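Local coordinates for maltose/maltodextrin-binding protein (PDB 2GH9) that binds maltotriose, probably as the periplasmic receptor that captures maltodextrins for uptake by an ABC transporter, at residues R26-K31 against K280-N285; M106-F111 against T289-R294. All coordinates share one frame; numbering follows the deposited sequence.

Contact 1: R26-K31 against K280-N285; sequences RTSGTK and KTQAVN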
loop_
_atom_site.group_PDB
_atom_site.type_symbol
_atom_site.label_atom_id
_atom_site.label_comp_id
_atom_site.label_asym_id
_atom_site.label_seq_id
_atom_site.Cartn_x
_atom_site.Cartn_y
_atom_site.Cartn_z
ATOM N N ARG A 26 -30.186 5.426 -6.825
ATOM C CA ARG A 26 -31.121 6.415 -7.348
ATOM C C ARG A 26 -30.911 6.644 -8.842
ATOM O O ARG A 26 -31.866 6.830 -9.578
ATOM C CB ARG A 26 -31.003 7.734 -6.574
ATOM C CG ARG A 26 -31.760 7.731 -5.266
ATOM C CD ARG A 26 -31.731 9.089 -4.558
ATOM N NE ARG A 26 -30.483 9.265 -3.810
ATOM C CZ ARG A 26 -29.444 10.023 -4.179
ATOM N NH1 ARG A 26 -29.470 10.752 -5.291
ATOM N NH2 ARG A 26 -28.361 10.060 -3.406
ATOM N N THR A 27 -29.665 6.614 -9.301
ATOM C CA THR A 27 -29.398 6.626 -10.728
ATOM C C THR A 27 -29.288 5.193 -11.286
ATOM O O THR A 27 -28.466 4.940 -12.170
ATOM C CB THR A 27 -28.113 7.436 -11.063
ATOM O OG1 THR A 27 -26.942 6.647 -10.811
ATOM C CG2 THR A 27 -28.054 8.752 -10.248
ATOM N N SER A 28 -30.123 4.274 -10.783
ATOM C CA SER A 28 -30.049 2.853 -11.157
ATOM C C SER A 28 -31.273 2.048 -10.727
ATOM O O SER A 28 -31.784 1.238 -11.499
ATOM C CB SER A 28 -28.798 2.191 -10.535
ATOM O OG SER A 28 -28.485 0.945 -11.121
ATOM N N GLY A 29 -31.695 2.230 -9.478
ATOM C CA GLY A 29 -32.648 1.328 -8.829
ATOM C C GLY A 29 -32.040 0.080 -8.190
ATOM O O GLY A 29 -32.735 -0.681 -7.512
ATOM N N THR A 30 -30.745 -0.149 -8.407
ATOM C CA THR A 30 -30.066 -1.317 -7.834
ATOM C C THR A 30 -29.518 -0.957 -6.467
ATOM O O THR A 30 -28.739 0.003 -6.341
ATOM C CB THR A 30 -28.912 -1.792 -8.723
ATOM O OG1 THR A 30 -29.392 -1.992 -10.058
ATOM C CG2 THR A 30 -28.313 -3.101 -8.189
ATOM N N LYS A 31 -29.932 -1.719 -5.458
ATOM C CA LYS A 31 -29.426 -1.574 -4.091
ATOM C C LYS A 31 -27.963 -2.020 -4.015
ATOM O O LYS A 31 -27.595 -3.057 -4.565
ATOM C CB LYS A 31 -30.297 -2.374 -3.103
ATOM C CG LYS A 31 -31.602 -1.630 -2.717
ATOM C CD LYS A 31 -32.640 -2.515 -1.992
ATOM C CE LYS A 31 -32.393 -2.618 -0.475
ATOM N NZ LYS A 31 -33.369 -3.561 0.191
ATOM N N LYS A 280 -23.279 -9.126 -13.017
ATOM C CA LYS A 280 -22.107 -8.431 -13.559
ATOM C C LYS A 280 -22.430 -7.084 -14.204
ATOM O O LYS A 280 -21.685 -6.136 -14.029
ATOM C CB LYS A 280 -21.361 -9.288 -14.575
ATOM C CG LYS A 280 -20.585 -10.426 -13.987
ATOM C CD LYS A 280 -19.828 -11.170 -15.049
ATOM C CE LYS A 280 -19.219 -12.407 -14.473
ATOM N NZ LYS A 280 -18.514 -13.209 -15.508
ATOM N N THR A 281 -23.532 -7.003 -14.942
ATOM C CA THR A 281 -23.895 -5.755 -15.600
ATOM C C THR A 281 -23.930 -4.588 -14.611
ATOM O O THR A 281 -23.308 -3.561 -14.852
ATOM C CB THR A 281 -25.290 -5.828 -16.279
ATOM O OG1 THR A 281 -25.252 -6.768 -17.355
ATOM C CG2 THR A 281 -25.682 -4.460 -16.827
ATOM N N GLN A 282 -24.692 -4.748 -13.534
ATOM C CA GLN A 282 -24.854 -3.677 -12.535
ATOM C C GLN A 282 -23.586 -3.443 -11.728
ATOM O O GLN A 282 -23.223 -2.298 -11.484
ATOM C CB GLN A 282 -26.025 -3.957 -11.583
ATOM C CG GLN A 282 -27.319 -3.248 -11.993
ATOM C CD GLN A 282 -27.767 -3.646 -13.375
ATOM O OE1 GLN A 282 -27.914 -4.836 -13.661
ATOM N NE2 GLN A 282 -27.977 -2.657 -14.249
ATOM N N ALA A 283 -22.934 -4.530 -11.325
ATOM C CA ALA A 283 -21.608 -4.484 -10.672
ATOM C C ALA A 283 -20.594 -3.695 -11.506
ATOM O O ALA A 283 -19.902 -2.823 -10.992
ATOM C CB ALA A 283 -21.095 -5.907 -10.430
ATOM N N VAL A 284 -20.507 -3.992 -12.800
ATOM C CA VAL A 284 -19.624 -3.244 -13.696
ATOM C C VAL A 284 -20.023 -1.769 -13.819
ATOM O O VAL A 284 -19.168 -0.881 -13.733
ATOM C CB VAL A 284 -19.524 -3.900 -15.103
ATOM C CG1 VAL A 284 -18.739 -3.019 -16.060
ATOM C CG2 VAL A 284 -18.889 -5.276 -15.012
ATOM N N ASN A 285 -21.318 -1.497 -14.004
ATOM C CA ASN A 285 -21.779 -0.118 -14.116
ATOM C C ASN A 285 -21.445 0.643 -12.846
ATOM O O ASN A 285 -20.983 1.763 -12.913
ATOM C CB ASN A 285 -23.286 -0.041 -14.387
ATOM C CG ASN A 285 -23.645 -0.286 -15.846
ATOM O OD1 ASN A 285 -22.838 -0.061 -16.747
ATOM N ND2 ASN A 285 -24.865 -0.748 -16.078
#

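Contact 2: M106-F111 against T289-R294; sequences MGLPAF and TLVTGR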
loop_
_atom_site.group_PDB
_atom_site.type_symbol
_atom_site.label_atom_id
_atom_site.label_comp_id
_atom_site.label_asym_id
_atom_site.label_seq_id
_atom_site.Cartn_x
_atom_site.Cartn_y
_atom_site.Cartn_z
ATOM N N MET A 106 -7.492 -6.548 -15.670
ATOM C CA MET A 106 -8.218 -7.366 -14.702
ATOM C C MET A 106 -8.931 -6.565 -13.585
ATOM O O MET A 106 -9.482 -7.132 -12.645
ATOM C CB MET A 106 -7.265 -8.409 -14.118
ATOM C CG MET A 106 -6.600 -9.337 -15.193
ATOM S SD MET A 106 -7.827 -10.124 -16.306
ATOM C CE MET A 106 -8.753 -11.128 -15.151
ATOM N N GLY A 107 -8.939 -5.251 -13.719
ATOM C CA GLY A 107 -9.663 -4.381 -12.796
ATOM C C GLY A 107 -9.532 -2.959 -13.273
ATOM O O GLY A 107 -8.833 -2.685 -14.244
ATOM N N LEU A 108 -10.245 -2.054 -12.625
ATOM C CA LEU A 108 -10.206 -0.634 -12.989
ATOM C C LEU A 108 -9.273 0.072 -12.026
ATOM O O LEU A 108 -9.619 0.177 -10.852
ATOM C CB LEU A 108 -11.589 -0.005 -12.889
ATOM C CG LEU A 108 -12.710 -0.678 -13.687
ATOM C CD1 LEU A 108 -13.995 0.104 -13.489
ATOM C CD2 LEU A 108 -12.332 -0.772 -15.145
ATOM N N PRO A 109 -8.095 0.539 -12.515
ATOM C CA PRO A 109 -7.136 1.223 -11.669
ATOM C C PRO A 109 -7.693 2.563 -11.207
ATOM O O PRO A 109 -8.239 3.330 -12.019
ATOM C CB PRO A 109 -5.917 1.437 -12.584
ATOM C CG PRO A 109 -6.127 0.576 -13.758
ATOM C CD PRO A 109 -7.607 0.449 -13.907
ATOM N N ALA A 110 -7.568 2.843 -9.914
ATOM C CA ALA A 110 -8.219 4.011 -9.335
ATOM C C ALA A 110 -7.247 4.949 -8.638
ATOM O O ALA A 110 -7.199 6.143 -8.955
ATOM C CB ALA A 110 -9.349 3.568 -8.384
ATOM N N PHE A 111 -6.482 4.420 -7.682
ATOM C CA PHE A 111 -5.650 5.254 -6.814
ATOM C C PHE A 111 -4.243 4.715 -6.685
ATOM O O PHE A 111 -4.016 3.495 -6.746
ATOM C CB PHE A 111 -6.279 5.356 -5.419
ATOM C CG PHE A 111 -7.758 5.623 -5.440
ATOM C CD1 PHE A 111 -8.241 6.855 -5.852
ATOM C CD2 PHE A 111 -8.658 4.649 -5.050
ATOM C CE1 PHE A 111 -9.617 7.100 -5.898
ATOM C CE2 PHE A 111 -10.028 4.901 -5.079
ATOM C CZ PHE A 111 -10.497 6.132 -5.507
ATOM N N THR A 289 -18.884 4.021 -12.179
ATOM C CA THR A 289 -19.265 5.292 -11.525
ATOM C C THR A 289 -18.192 5.768 -10.535
ATOM O O THR A 289 -18.023 6.960 -10.352
ATOM C CB THR A 289 -20.647 5.242 -10.784
ATOM O OG1 THR A 289 -20.599 4.346 -9.645
ATOM C CG2 THR A 289 -21.776 4.836 -11.748
ATOM N N LEU A 290 -17.481 4.827 -9.905
ATOM C CA LEU A 290 -16.540 5.149 -8.837
ATOM C C LEU A 290 -15.225 5.750 -9.345
ATOM O O LEU A 290 -14.515 6.409 -8.590
ATOM C CB LEU A 290 -16.251 3.883 -7.982
ATOM C CG LEU A 290 -17.410 3.131 -7.301
ATOM C CD1 LEU A 290 -16.916 1.835 -6.599
ATOM C CD2 LEU A 290 -18.192 4.022 -6.304
ATOM N N VAL A 291 -14.899 5.529 -10.619
ATOM C CA VAL A 291 -13.590 5.895 -11.154
ATOM C C VAL A 291 -13.624 7.033 -12.188
ATOM O O VAL A 291 -12.631 7.290 -12.868
ATOM C CB VAL A 291 -12.820 4.655 -11.734
ATOM C CG1 VAL A 291 -12.646 3.575 -10.651
ATOM C CG2 VAL A 291 -13.502 4.097 -12.989
ATOM N N THR A 292 -14.747 7.740 -12.272
ATOM C CA THR A 292 -14.777 9.004 -13.017
ATOM C C THR A 292 -13.841 10.021 -12.369
ATOM O O THR A 292 -13.608 9.985 -11.158
ATOM C CB THR A 292 -16.188 9.629 -13.079
ATOM O OG1 THR A 292 -16.563 10.102 -11.781
ATOM C CG2 THR A 292 -17.204 8.621 -13.576
ATOM N N GLY A 293 -13.319 10.935 -13.188
ATOM C CA GLY A 293 -12.439 11.998 -12.717
ATOM C C GLY A 293 -12.928 12.666 -11.439
ATOM O O GLY A 293 -12.164 12.813 -10.463
ATOM N N ARG A 294 -14.202 13.063 -11.454
ATOM C CA ARG A 294 -14.848 13.736 -10.339
ATOM C C ARG A 294 -14.874 12.914 -9.056
ATOM O O ARG A 294 -14.657 13.444 -7.954
ATOM C CB ARG A 294 -16.280 14.096 -10.741
ATOM C CG ARG A 294 -16.989 15.043 -9.809
ATOM C CD ARG A 294 -18.229 15.639 -10.484
ATOM N NE ARG A 294 -17.844 16.377 -11.701
ATOM C CZ ARG A 294 -17.729 17.706 -11.811
ATOM N NH1 ARG A 294 -18.006 18.515 -10.783
ATOM N NH2 ARG A 294 -17.354 18.231 -12.978
#

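Contact 1: R26-K31 against K280-N285
Thr-30 and Gln-282 meet at an oblique angle, with the threonine's forked end set against the middle of the glutamine chain. The nearest pair is Thr-30 OG1 and Gln-282 CG at 3.1 Å, a hydroxyl oxygen close against a methylene. The methyl comes alongside as well, Thr-30 CG2 lying 3.9 Å from Gln-282 CG, and both branches therefore bear on the same carbon. With chi1 at -53°, OG1 sits beside the backbone N of Thr-30 and CG2 points opposite that N, a setting that turns the two branches to the helix together. Gln-282 bends at chi2 (59°), and its amide carbon CD stays farther off, 4.0 Å from Thr-30 OG1. In the periplasmic binding protein fold this joins the loop between helix 11-26 and strand 32-36 to the first turn of helix 280-290, on the surface of the protein. Ser-28 OG shares a hydrogen bond with Thr-30 OG1 at 3.3 Å, and itself comes within 4.4 Å of Gln-282 CG. An alanine here, keeping only CB, is likely to deprive Gln-282 CG of the close hydroxyl and the methyl beside it, and Ser-28 OG of this hydrogen-bond partner. Thr-30 also touches Phe-24 of helix 11-26.

Contact 2: M106-F111 against T289-R294
Val-291 splits its two methyls between two residues of one strand, Leu-108 and Ala-110, and the strand is distorted just where it is met: Ala-110 and Phe-111 both bond through their backbones to Gln-269 of strand 265-273, a classic beta bulge. The strand, 104-113, pairs antiparallel with 265-273 in a mixed sheet of the periplasmic binding protein fold, and Val-291 lies in the short link between helices 280-290 and 293-302. Its side chain points to the sheet, where the CA atoms of Ala-110 and Val-291 are 6.0 Å apart. Val-291 CG1 meets Ala-110 CB at 4.0 Å. At chi1 -58° this methyl stands opposite the carbonyl carbon, while CG2 fits between the backbone N and that carbon and is turned to Leu-108, whose side chain crosses the valine at about a right angle. All three residues are buried, and the contact is purely apolar. Tyr-87 of helix 85-90 touches both Leu-108 and Val-291, while Leu-296 of helix 293-302 packs on Ala-110. Ala-110 CB sits over one face of the Phe-111 ring near its rim, 3.5 Å from the ring plane; the ring also stacks with Phe-299. The second Val-291 methyl, CG2, lies 4.1 Å from Leu-108 CD1.

In the fold
Helix 280-290 serves both contacts: its first turn enters contact 1, and its last residues run into the link that supplies contact 2, the centres of the contacts being about 16 Å apart. Contact 1 is a surface contact, its centre about 29 Å from the centre of the chain, whereas contact 2 is buried, its centre about 17 Å from that point. The chemistry follows. Contact 1 sets a hydroxyl and a methyl against a glutamine chain and buries 89 Å², while contact 2 joins aliphatic groups alone and buries 147 Å². Phe-24 of helix 11-26 touches Thr-30 of contact 1 and also Thr-289, which belongs to segment 289-294 but does not itself meet 106-111. The bound sugar is about 12 Å from the Ala-110 side chain, too far for direct contact.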